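Long-range contacts in Alr1010 protein (Nostoc, PDB 3URG), which probably binds calcium as a member of the CcbP family of calcium-binding proteins: residues Y55-E61 with T129-D135; M21-D27 with Y138-Y144; F64-K69 with D119-V125. One frame throughout, in Å; residues are numbered along the deposited sequence.

Interaction 1: Y55-E61 with T129-D135; sequences YLDDTLE and TQEAIAD. With NA (sodium ion), chain C.
Tyr55, Thr59 and Leu60 close round the methyl group of Ala132 where two nearly antiparallel helices, 45-59 and 127-141, pack side by side; the axes of their segments approach to 9.7 Å at 162°. Thr59 CG2 lies 3.7 Å from Ala132 CB, and the Tyr55 ring adds its CE2 corner. The branch CD2 of Leu60 runs at about a right angle to the Ile133 side chain and meets Ile133 CG1 at 3.6 Å. Tyr55, its ring anti to the backbone N (chi1 169°), points across to helix 127-141, where its OH stands 3.1 Å from Asp135 OD1, the two side chains crossing at about a right angle with ring and carboxylate planes 31° apart. The carboxylate is held by salt bridges, OD1 to Arg33 and OD2 to Arg30 of helix 28-39, which probably favour its charged form. Thr59 OG1 sits over one face of the Tyr55 ring and donates to Tyr55 O at 2.7 Å, from above the carbonyl plane. The helix end also holds a sodium ion, bound by Asp57 O, Leu60 O and three waters. Just beyond it, Glu61 N donates to Thr129 OG1 at 2.9 Å, an oxygen hydrogen-bonded as well to Asp126 OD2.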
loop_
_atom_site.group_PDB
_atom_site.type_symbol
_atom_site.label_atom_id
_atom_site.label_comp_id
_atom_site.label_asym_id
_atom_site.label_seq_id
_atom_site.Cartn_x
_atom_site.Cartn_y
_atom_site.Cartn_z
ATOM N N TYR A 55 -6.840 -1.459 -7.832
ATOM C CA TYR A 55 -7.195 -2.555 -6.938
ATOM C C TYR A 55 -7.232 -2.064 -5.482
ATOM O O TYR A 55 -8.209 -2.277 -4.769
ATOM C CB TYR A 55 -6.261 -3.761 -7.105
ATOM C CG TYR A 55 -6.427 -4.826 -6.027
ATOM C CD1 TYR A 55 -7.478 -5.746 -6.066
ATOM C CD2 TYR A 55 -5.521 -4.915 -4.980
ATOM C CE1 TYR A 55 -7.615 -6.727 -5.080
ATOM C CE2 TYR A 55 -5.650 -5.887 -3.997
ATOM C CZ TYR A 55 -6.690 -6.784 -4.049
ATOM O OH TYR A 55 -6.783 -7.735 -3.049
ATOM N N LEU A 56 -6.188 -1.391 -5.056
ATOM C CA LEU A 56 -6.089 -0.920 -3.702
ATOM C C LEU A 56 -7.160 0.107 -3.377
ATOM O O LEU A 56 -7.794 0.050 -2.355
ATOM C CB LEU A 56 -4.707 -0.361 -3.452
ATOM C CG LEU A 56 -3.569 -1.353 -3.353
ATOM C CD1 LEU A 56 -2.280 -0.704 -3.301
ATOM C CD2 LEU A 56 -3.722 -2.274 -2.236
ATOM N N ASP A 57 -7.389 1.000 -4.307
ATOM C CA ASP A 57 -8.434 1.996 -4.163
ATOM C C ASP A 57 -9.789 1.337 -4.034
ATOM O O ASP A 57 -10.648 1.838 -3.335
ATOM C CB ASP A 57 -8.476 2.948 -5.350
ATOM C CG ASP A 57 -9.235 4.231 -5.037
ATOM O OD1 ASP A 57 -9.708 4.894 -5.986
ATOM O OD2 ASP A 57 -9.355 4.579 -3.842
ATOM N N ASP A 58 -9.990 0.233 -4.739
ATOM C CA ASP A 58 -11.260 -0.477 -4.690
ATOM C C ASP A 58 -11.438 -1.343 -3.449
ATOM O O ASP A 58 -12.551 -1.508 -2.964
ATOM C CB ASP A 58 -11.390 -1.368 -5.915
ATOM C CG ASP A 58 -12.515 -0.941 -6.813
ATOM O OD1 ASP A 58 -13.682 -1.251 -6.477
ATOM O OD2 ASP A 58 -12.230 -0.286 -7.840
ATOM N N THR A 59 -10.340 -1.901 -2.950
ATOM C CA THR A 59 -10.401 -2.969 -1.959
ATOM C C THR A 59 -10.167 -2.491 -0.514
ATOM O O THR A 59 -10.748 -3.030 0.420
ATOM C CB THR A 59 -9.404 -4.074 -2.318
ATOM O OG1 THR A 59 -9.537 -4.387 -3.717
ATOM C CG2 THR A 59 -9.638 -5.344 -1.475
ATOM N N LEU A 60 -9.309 -1.493 -0.333
ATOM C CA LEU A 60 -9.097 -0.914 0.994
ATOM C C LEU A 60 -10.375 -0.189 1.392
ATOM O O LEU A 60 -10.933 0.524 0.597
ATOM C CB LEU A 60 -7.928 0.071 0.965
ATOM C CG LEU A 60 -6.566 -0.500 0.573
ATOM C CD1 LEU A 60 -5.507 0.611 0.472
ATOM C CD2 LEU A 60 -6.133 -1.578 1.566
ATOM N N GLU A 61 -10.858 -0.367 2.613
ATOM C CA GLU A 61 -12.063 0.357 3.024
ATOM C C GLU A 61 -11.740 1.642 3.781
ATOM O O GLU A 61 -11.476 1.602 4.970
ATOM C CB GLU A 61 -12.970 -0.545 3.862
ATOM C CG GLU A 61 -13.728 -1.570 3.026
ATOM C CD GLU A 61 -14.641 -0.918 1.992
ATOM O OE1 GLU A 61 -15.287 0.106 2.319
ATOM O OE2 GLU A 61 -14.709 -1.429 0.852
ATOM N N THR A 129 -9.643 -5.333 3.798
ATOM C CA THR A 129 -8.634 -4.271 3.821
ATOM C C THR A 129 -7.304 -4.896 4.200
ATOM O O THR A 129 -6.273 -4.667 3.549
ATOM C CB THR A 129 -9.004 -3.162 4.852
ATOM O OG1 THR A 129 -10.181 -2.479 4.416
ATOM C CG2 THR A 129 -7.884 -2.150 5.006
ATOM N N GLN A 130 -7.335 -5.687 5.270
ATOM C CA GLN A 130 -6.146 -6.396 5.721
ATOM C C GLN A 130 -5.550 -7.255 4.596
ATOM O O GLN A 130 -4.338 -7.277 4.389
ATOM C CB GLN A 130 -6.506 -7.267 6.920
ATOM C CG GLN A 130 -5.520 -8.372 7.226
ATOM C CD GLN A 130 -6.175 -9.525 7.974
ATOM O OE1 GLN A 130 -6.205 -9.543 9.207
ATOM N NE2 GLN A 130 -6.712 -10.491 7.227
ATOM N N GLU A 131 -6.407 -7.980 3.881
ATOM C CA GLU A 131 -5.939 -8.820 2.782
ATOM C C GLU A 131 -5.218 -8.021 1.688
ATOM O O GLU A 131 -4.130 -8.405 1.237
ATOM C CB GLU A 131 -7.110 -9.599 2.185
ATOM C CG GLU A 131 -6.714 -10.545 1.063
ATOM C CD GLU A 131 -7.898 -11.338 0.568
ATOM O OE1 GLU A 131 -8.537 -10.899 -0.409
ATOM O OE2 GLU A 131 -8.195 -12.394 1.169
ATOM N N ALA A 132 -5.822 -6.912 1.264
ATOM C CA ALA A 132 -5.237 -6.084 0.204
ATOM C C ALA A 132 -3.897 -5.503 0.638
ATOM O O ALA A 132 -2.947 -5.457 -0.129
ATOM C CB ALA A 132 -6.190 -4.971 -0.203
ATOM N N ILE A 133 -3.811 -5.050 1.878
ATOM C CA ILE A 133 -2.521 -4.581 2.371
ATOM C C ILE A 133 -1.472 -5.699 2.372
ATOM O O ILE A 133 -0.335 -5.488 1.941
ATOM C CB ILE A 133 -2.639 -3.973 3.780
ATOM C CG1 ILE A 133 -3.454 -2.676 3.722
ATOM C CG2 ILE A 133 -1.251 -3.672 4.331
ATOM C CD1 ILE A 133 -3.720 -2.064 5.112
ATOM N N ALA A 134 -1.858 -6.879 2.864
ATOM C CA ALA A 134 -0.981 -8.050 2.853
ATOM C C ALA A 134 -0.540 -8.456 1.437
ATOM O O ALA A 134 0.585 -8.923 1.239
ATOM C CB ALA A 134 -1.662 -9.222 3.544
ATOM N N ASP A 135 -1.429 -8.296 0.461
ATOM C CA ASP A 135 -1.094 -8.641 -0.926
ATOM C C ASP A 135 0.005 -7.706 -1.418
ATOM O O ASP A 135 0.946 -8.116 -2.117
ATOM C CB ASP A 135 -2.317 -8.496 -1.835
ATOM C CG ASP A 135 -3.291 -9.667 -1.733
ATOM O OD1 ASP A 135 -4.441 -9.493 -2.185
ATOM O OD2 ASP A 135 -2.927 -10.750 -1.215
HETATM NA NA NA C . -11.954 2.084 -1.180
HETATM O O HOH W 1 -12.101 4.535 -2.628
HETATM O O HOH W 2 -14.144 0.657 -2.038
HETATM O O HOH W 3 -13.561 3.305 0.692
#

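Interaction 2: M21-D27 with Y138-Y144; sequences MASVERD and YWLARGY
A Schellman motif at Gly143 finishes the C-terminal end of helix 127-141, and the N-terminal loop 21-27 runs across this end. Ser23 N donates a nearly straight bond of 2.9 Å to Ala141 O (N-H...O 172°). Arg142 starts away from the loop, but bends at chi2 and chi3 bring its guanidinium back between two aliphatic groups: Ala22 CB covers one face, and Arg26 CG the opposite one, 3.4 Å from Arg142 NH2. At the guanidinium edge, NH1 donates in plane to Val24 O at 3.0 Å. NE donates to Tyr144 OH at 3.1 Å, again near the guanidinium plane, and these two bonds fix the rotation of the group. The guanidinium of Arg26 is turned 84° from that of Arg142 and pairs with Glu28. Val24 CG2 fills the angle between Arg142 CD and Ala141 CB, both at 3.9 Å. Farther along, Asp27 N donates to Tyr138 OH at 2.9 Å, and Asp27 CB packs on the ring carbon CE2. Glu31 of helix 28-39 hydrogen-bonds the hydroxyls of both tyrosines. Asp27 OD1 in turn accepts from Arg30 N, an N-cap placed where the loop enters helix 28-39.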
loop_
_atom_site.group_PDB
_atom_site.type_symbol
_atom_site.label_atom_id
_atom_site.label_comp_id
_atom_site.label_asym_id
_atom_site.label_seq_id
_atom_site.Cartn_x
_atom_site.Cartn_y
_atom_site.Cartn_z
ATOM N N MET A 21 15.769 -9.881 -5.335
ATOM C CA MET A 21 15.358 -11.240 -4.998
ATOM C C MET A 21 14.149 -11.257 -4.091
ATOM O O MET A 21 13.628 -10.202 -3.714
ATOM C CB MET A 21 16.494 -11.959 -4.283
ATOM C CG MET A 21 16.755 -11.397 -2.900
ATOM S SD MET A 21 18.332 -11.937 -2.223
ATOM C CE MET A 21 17.954 -13.639 -1.799
ATOM N N ALA A 22 13.731 -12.466 -3.715
ATOM C CA ALA A 22 12.558 -12.663 -2.865
ATOM C C ALA A 22 12.939 -13.008 -1.424
ATOM O O ALA A 22 13.849 -13.803 -1.189
ATOM C CB ALA A 22 11.660 -13.755 -3.449
ATOM N N SER A 23 12.222 -12.431 -0.461
ATOM C CA SER A 23 12.486 -12.709 0.951
ATOM C C SER A 23 11.439 -13.642 1.549
ATOM O O SER A 23 11.575 -14.091 2.686
ATOM C CB SER A 23 12.567 -11.407 1.763
ATOM O OG SER A 23 11.279 -10.860 2.008
ATOM N N VAL A 24 10.392 -13.928 0.779
ATOM C CA VAL A 24 9.383 -14.898 1.192
ATOM C C VAL A 24 9.105 -15.892 0.071
ATOM O O VAL A 24 9.336 -15.602 -1.107
ATOM C CB VAL A 24 8.069 -14.217 1.623
ATOM C CG1 VAL A 24 8.347 -13.146 2.670
ATOM C CG2 VAL A 24 7.358 -13.613 0.419
ATOM N N GLU A 25 8.622 -17.072 0.437
ATOM C CA GLU A 25 8.295 -18.086 -0.555
ATOM C C GLU A 25 7.005 -17.707 -1.267
ATOM O O GLU A 25 6.211 -16.916 -0.757
ATOM C CB GLU A 25 8.141 -19.456 0.108
ATOM C CG GLU A 25 9.429 -20.011 0.706
ATOM C CD GLU A 25 10.435 -20.444 -0.350
ATOM O OE1 GLU A 25 10.986 -21.559 -0.220
ATOM O OE2 GLU A 25 10.671 -19.680 -1.311
ATOM N N ARG A 26 6.801 -18.270 -2.450
ATOM C CA ARG A 26 5.556 -18.056 -3.171
ATOM C C ARG A 26 4.363 -18.394 -2.288
ATOM O O ARG A 26 4.384 -19.384 -1.543
ATOM C CB ARG A 26 5.524 -18.902 -4.445
ATOM C CG ARG A 26 6.256 -18.266 -5.616
ATOM C CD ARG A 26 6.218 -19.163 -6.847
ATOM N NE ARG A 26 4.869 -19.278 -7.404
ATOM C CZ ARG A 26 4.413 -18.539 -8.413
ATOM N NH1 ARG A 26 5.200 -17.620 -8.960
ATOM N NH2 ARG A 26 3.177 -18.706 -8.870
ATOM N N ASP A 27 3.336 -17.552 -2.351
ATOM C CA ASP A 27 2.045 -17.858 -1.747
ATOM C C ASP A 27 1.054 -17.928 -2.902
ATOM O O ASP A 27 0.693 -16.897 -3.470
ATOM C CB ASP A 27 1.628 -16.769 -0.744
ATOM C CG ASP A 27 0.270 -17.053 -0.093
ATOM O OD1 ASP A 27 -0.631 -17.593 -0.763
ATOM O OD2 ASP A 27 0.101 -16.727 1.093
ATOM N N TYR A 138 3.211 -8.494 0.251
ATOM C CA TYR A 138 3.723 -9.713 -0.360
ATOM C C TYR A 138 4.424 -9.438 -1.695
ATOM O O TYR A 138 5.518 -9.936 -1.946
ATOM C CB TYR A 138 2.585 -10.726 -0.552
ATOM C CG TYR A 138 2.968 -11.906 -1.427
ATOM C CD1 TYR A 138 2.605 -11.946 -2.767
ATOM C CD2 TYR A 138 3.668 -12.992 -0.902
ATOM C CE1 TYR A 138 2.958 -13.029 -3.580
ATOM C CE2 TYR A 138 4.013 -14.078 -1.703
ATOM C CZ TYR A 138 3.660 -14.087 -3.040
ATOM O OH TYR A 138 4.005 -15.169 -3.837
ATOM N N TRP A 139 3.776 -8.658 -2.552
ATOM C CA TRP A 139 4.350 -8.264 -3.835
ATOM C C TRP A 139 5.758 -7.672 -3.654
ATOM O O TRP A 139 6.696 -8.029 -4.378
ATOM C CB TRP A 139 3.392 -7.268 -4.513
ATOM C CG TRP A 139 3.896 -6.546 -5.741
ATOM C CD1 TRP A 139 4.616 -5.391 -5.768
ATOM C CD2 TRP A 139 3.643 -6.893 -7.110
ATOM N NE1 TRP A 139 4.854 -5.012 -7.071
ATOM C CE2 TRP A 139 4.259 -5.915 -7.909
ATOM C CE3 TRP A 139 2.963 -7.948 -7.737
ATOM C CZ2 TRP A 139 4.229 -5.964 -9.302
ATOM C CZ3 TRP A 139 2.930 -7.986 -9.116
ATOM C CH2 TRP A 139 3.558 -7.004 -9.881
ATOM N N LEU A 140 5.909 -6.789 -2.670
ATOM C CA LEU A 140 7.200 -6.135 -2.424
ATOM C C LEU A 140 8.217 -7.134 -1.879
ATOM O O LEU A 140 9.355 -7.185 -2.330
ATOM C CB LEU A 140 7.022 -4.984 -1.434
ATOM C CG LEU A 140 6.224 -3.807 -1.995
ATOM C CD1 LEU A 140 5.934 -2.774 -0.917
ATOM C CD2 LEU A 140 6.978 -3.180 -3.155
ATOM N N ALA A 141 7.781 -7.943 -0.921
ATOM C CA ALA A 141 8.624 -8.977 -0.335
ATOM C C ALA A 141 9.165 -9.930 -1.405
ATOM O O ALA A 141 10.281 -10.444 -1.289
ATOM C CB ALA A 141 7.839 -9.751 0.708
ATOM N N ARG A 142 8.375 -10.178 -2.444
ATOM C CA ARG A 142 8.801 -11.112 -3.477
ATOM C C ARG A 142 9.815 -10.447 -4.398
ATOM O O ARG A 142 10.468 -11.109 -5.210
ATOM C CB ARG A 142 7.598 -11.651 -4.282
ATOM C CG ARG A 142 6.764 -12.699 -3.552
ATOM C CD ARG A 142 7.505 -14.027 -3.449
ATOM N NE ARG A 142 7.764 -14.577 -4.775
ATOM C CZ ARG A 142 8.563 -15.606 -5.011
ATOM N NH1 ARG A 142 9.185 -16.207 -4.002
ATOM N NH2 ARG A 142 8.741 -16.028 -6.258
ATOM N N GLY A 143 9.961 -9.137 -4.272
ATOM C CA GLY A 143 10.889 -8.421 -5.124
ATOM C C GLY A 143 10.280 -8.040 -6.460
ATOM O O GLY A 143 10.992 -7.662 -7.385
ATOM N N TYR A 144 8.960 -8.136 -6.574
ATOM C CA TYR A 144 8.301 -7.760 -7.819
ATOM C C TYR A 144 8.318 -6.244 -7.969
ATOM O O TYR A 144 8.237 -5.521 -6.986
ATOM C CB TYR A 144 6.847 -8.254 -7.858
ATOM C CG TYR A 144 6.685 -9.757 -7.717
ATOM C CD1 TYR A 144 7.688 -10.627 -8.125
ATOM C CD2 TYR A 144 5.519 -10.303 -7.189
ATOM C CE1 TYR A 144 7.543 -11.996 -7.998
ATOM C CE2 TYR A 144 5.367 -11.675 -7.054
ATOM C CZ TYR A 144 6.383 -12.512 -7.462
ATOM O OH TYR A 144 6.238 -13.877 -7.337
#

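Interaction 3: F64-K69 with D119-V125; sequences FMGKWK and DIEAIDV
Backbone hydrogen bonds between Lys67 and Glu121, in both directions, join strand 64-72 to the short strand 120-122 as an antiparallel pair. Lys67 N donates to Glu121 O at 2.8 Å, and Glu121 N returns a bond to Lys67 O at 2.9 Å. The pairing runs on at either end, from Ile123 N to Met65 O and from Lys69 N to Asp119 O. Gly66 faces Ala122 as a non-hydrogen-bonded pair with CA atoms only 4.1 Å apart.

Apolar contacts gather on the face carrying Trp68 and Ile120. Ile120 CD1 lies against Trp68 CB at 3.6 Å, the two side chains crossing at a slant. Phe64 has CG between its backbone N and carbonyl carbon (chi1 62°), which carries the ring over toward Ala122, CE1 lying 4.0 Å from Ala122 CB. Beyond the strand, Val125 CG1 packs on Phe64 CB at 3.6 Å.

On the other face Lys67 and Glu121 run alongside each other. Their contact is made by the lysine's aliphatic end, with CE 3.2 Å from Glu121 OE1, while NZ stays beyond salt-bridge range.

Waters join the margins. One accepts from Trp68 NE1 in the indole plane and donates to Asp119 OD2; another links Met65 N with Ile123 O.

Strand 120-122 forms an outer edge of the five-stranded antiparallel sheet, and strand 77-86 flanks 64-72 on its far side, with Phe64 touching Val85. Helix 127-141 packs over Phe64 and Ala122 through Ile133.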
loop_
_atom_site.group_PDB
_atom_site.type_symbol
_atom_site.label_atom_id
_atom_site.label_comp_id
_atom_site.label_asym_id
_atom_site.label_seq_id
_atom_site.Cartn_x
_atom_site.Cartn_y
_atom_site.Cartn_z
ATOM N N PHE A 64 -9.585 4.302 7.494
ATOM C CA PHE A 64 -9.274 3.374 8.568
ATOM C C PHE A 64 -8.091 3.923 9.347
ATOM O O PHE A 64 -7.407 4.841 8.891
ATOM C CB PHE A 64 -9.024 1.939 8.045
ATOM C CG PHE A 64 -7.839 1.812 7.109
ATOM C CD1 PHE A 64 -6.565 1.571 7.604
ATOM C CD2 PHE A 64 -8.013 1.897 5.734
ATOM C CE1 PHE A 64 -5.479 1.442 6.744
ATOM C CE2 PHE A 64 -6.942 1.763 4.871
ATOM C CZ PHE A 64 -5.671 1.538 5.377
ATOM N N MET A 65 -7.853 3.390 10.531
ATOM C CA MET A 65 -6.726 3.884 11.302
ATOM C C MET A 65 -5.489 3.009 11.172
ATOM O O MET A 65 -5.582 1.797 10.983
ATOM C CB MET A 65 -7.128 4.081 12.751
ATOM C CG MET A 65 -7.918 5.361 12.928
ATOM S SD MET A 65 -8.733 5.392 14.491
ATOM C CE MET A 65 -9.553 3.799 14.461
ATOM N N GLY A 66 -4.326 3.637 11.261
ATOM C CA GLY A 66 -3.080 2.910 11.178
ATOM C C GLY A 66 -1.950 3.592 11.918
ATOM O O GLY A 66 -2.047 4.772 12.270
ATOM N N LYS A 67 -0.890 2.830 12.178
ATOM C CA LYS A 67 0.350 3.379 12.711
ATOM C C LYS A 67 1.258 3.617 11.522
ATOM O O LYS A 67 1.582 2.680 10.786
ATOM C CB LYS A 67 1.026 2.379 13.652
ATOM C CG LYS A 67 0.242 1.994 14.892
ATOM C CD LYS A 67 1.120 1.160 15.816
ATOM C CE LYS A 67 0.381 -0.046 16.378
ATOM N NZ LYS A 67 -0.659 0.331 17.376
ATOM N N TRP A 68 1.661 4.870 11.332
ATOM C CA TRP A 68 2.561 5.235 10.250
ATOM C C TRP A 68 3.982 5.438 10.767
ATOM O O TRP A 68 4.218 6.246 11.665
ATOM C CB TRP A 68 2.068 6.510 9.570
ATOM C CG TRP A 68 2.967 7.064 8.498
ATOM C CD1 TRP A 68 3.783 6.360 7.642
ATOM C CD2 TRP A 68 3.106 8.442 8.136
ATOM N NE1 TRP A 68 4.431 7.226 6.791
ATOM C CE2 TRP A 68 4.026 8.508 7.068
ATOM C CE3 TRP A 68 2.538 9.635 8.614
ATOM C CZ2 TRP A 68 4.390 9.708 6.469
ATOM C CZ3 TRP A 68 2.904 10.823 8.019
ATOM C CH2 TRP A 68 3.827 10.855 6.967
ATOM N N LYS A 69 4.929 4.695 10.203
ATOM C CA LYS A 69 6.326 4.921 10.543
ATOM C C LYS A 69 6.875 6.013 9.652
ATOM O O LYS A 69 7.255 5.768 8.503
ATOM C CB LYS A 69 7.136 3.629 10.459
ATOM C CG LYS A 69 7.180 2.929 11.795
ATOM C CD LYS A 69 7.666 1.506 11.696
ATOM C CE LYS A 69 7.761 0.868 13.078
ATOM N NZ LYS A 69 8.199 -0.553 12.993
ATOM N N ASP A 119 4.555 1.514 4.749
ATOM C CA ASP A 119 4.919 2.047 6.074
ATOM C C ASP A 119 3.736 2.157 7.040
ATOM O O ASP A 119 3.856 2.741 8.132
ATOM C CB ASP A 119 5.571 3.421 5.938
ATOM C CG ASP A 119 6.994 3.349 5.403
ATOM O OD1 ASP A 119 7.661 2.325 5.642
ATOM O OD2 ASP A 119 7.445 4.334 4.772
ATOM N N ILE A 120 2.606 1.580 6.647
ATOM C CA ILE A 120 1.384 1.653 7.437
ATOM C C ILE A 120 1.040 0.300 8.058
ATOM O O ILE A 120 0.954 -0.714 7.365
ATOM C CB ILE A 120 0.177 2.077 6.582
ATOM C CG1 ILE A 120 0.363 3.480 6.016
ATOM C CG2 ILE A 120 -1.130 1.965 7.405
ATOM C CD1 ILE A 120 0.454 4.551 7.069
ATOM N N GLU A 121 0.812 0.296 9.363
ATOM C CA GLU A 121 0.334 -0.896 10.042
ATOM C C GLU A 121 -1.118 -0.616 10.430
ATOM O O GLU A 121 -1.377 0.191 11.316
ATOM C CB GLU A 121 1.193 -1.165 11.281
ATOM C CG GLU A 121 1.005 -2.540 11.895
ATOM C CD GLU A 121 1.801 -2.724 13.186
ATOM O OE1 GLU A 121 1.639 -1.903 14.121
ATOM O OE2 GLU A 121 2.583 -3.696 13.264
ATOM N N ALA A 122 -2.058 -1.259 9.746
ATOM C CA ALA A 122 -3.481 -1.017 9.959
ATOM C C ALA A 122 -3.948 -1.499 11.330
ATOM O O ALA A 122 -3.468 -2.507 11.842
ATOM C CB ALA A 122 -4.290 -1.676 8.872
ATOM N N ILE A 123 -4.900 -0.782 11.914
ATOM C CA ILE A 123 -5.413 -1.132 13.243
ATOM C C ILE A 123 -6.851 -1.638 13.190
ATOM O O ILE A 123 -7.753 -0.925 12.754
ATOM C CB ILE A 123 -5.316 0.067 14.206
ATOM C CG1 ILE A 123 -3.873 0.566 14.271
ATOM C CG2 ILE A 123 -5.797 -0.324 15.607
ATOM C CD1 ILE A 123 -3.732 1.862 15.009
ATOM N N ASP A 124 -7.042 -2.890 13.599
ATOM C CA ASP A 124 -8.360 -3.525 13.643
ATOM C C ASP A 124 -9.238 -3.304 12.421
ATOM O O ASP A 124 -10.425 -3.014 12.560
ATOM C CB ASP A 124 -9.129 -3.064 14.880
ATOM C CG ASP A 124 -8.764 -3.848 16.107
ATOM O OD1 ASP A 124 -7.568 -3.864 16.460
ATOM O OD2 ASP A 124 -9.677 -4.453 16.715
ATOM N N VAL A 125 -8.677 -3.456 11.228
ATOM C CA VAL A 125 -9.474 -3.278 10.013
ATOM C C VAL A 125 -10.225 -4.544 9.587
ATOM O O VAL A 125 -9.942 -5.643 10.070
ATOM C CB VAL A 125 -8.614 -2.798 8.839
ATOM C CG1 VAL A 125 -8.106 -1.393 9.109
ATOM C CG2 VAL A 125 -7.463 -3.757 8.600
HETATM O O HOH W 4 -9.397 1.265 11.659
HETATM O O HOH W 5 5.882 6.669 4.314
HETATM O O HOH W 6 8.640 7.177 6.261
#

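The three contacts are nested along the chain: interaction 3 lies inside the loop closed by interaction 1, which lies inside that closed by interaction 2. Interactions 1 and 2 share helix 127-141, with centres about 17 Å apart. Interactions 1 and 3 are closer, about 12 Å between centres, and touch directly, Ile133 CD1 meeting Ala122 CB at 3.8 Å; strand 64-72 follows helix 45-59, and helix 127-141 follows strand 120-122. Interactions 2 and 3 stay about 21 Å apart between centres and do not touch. Helix 127-141 thus borders the edge of the sheet, the helix end with the sodium ion and the N-terminal loop in turn.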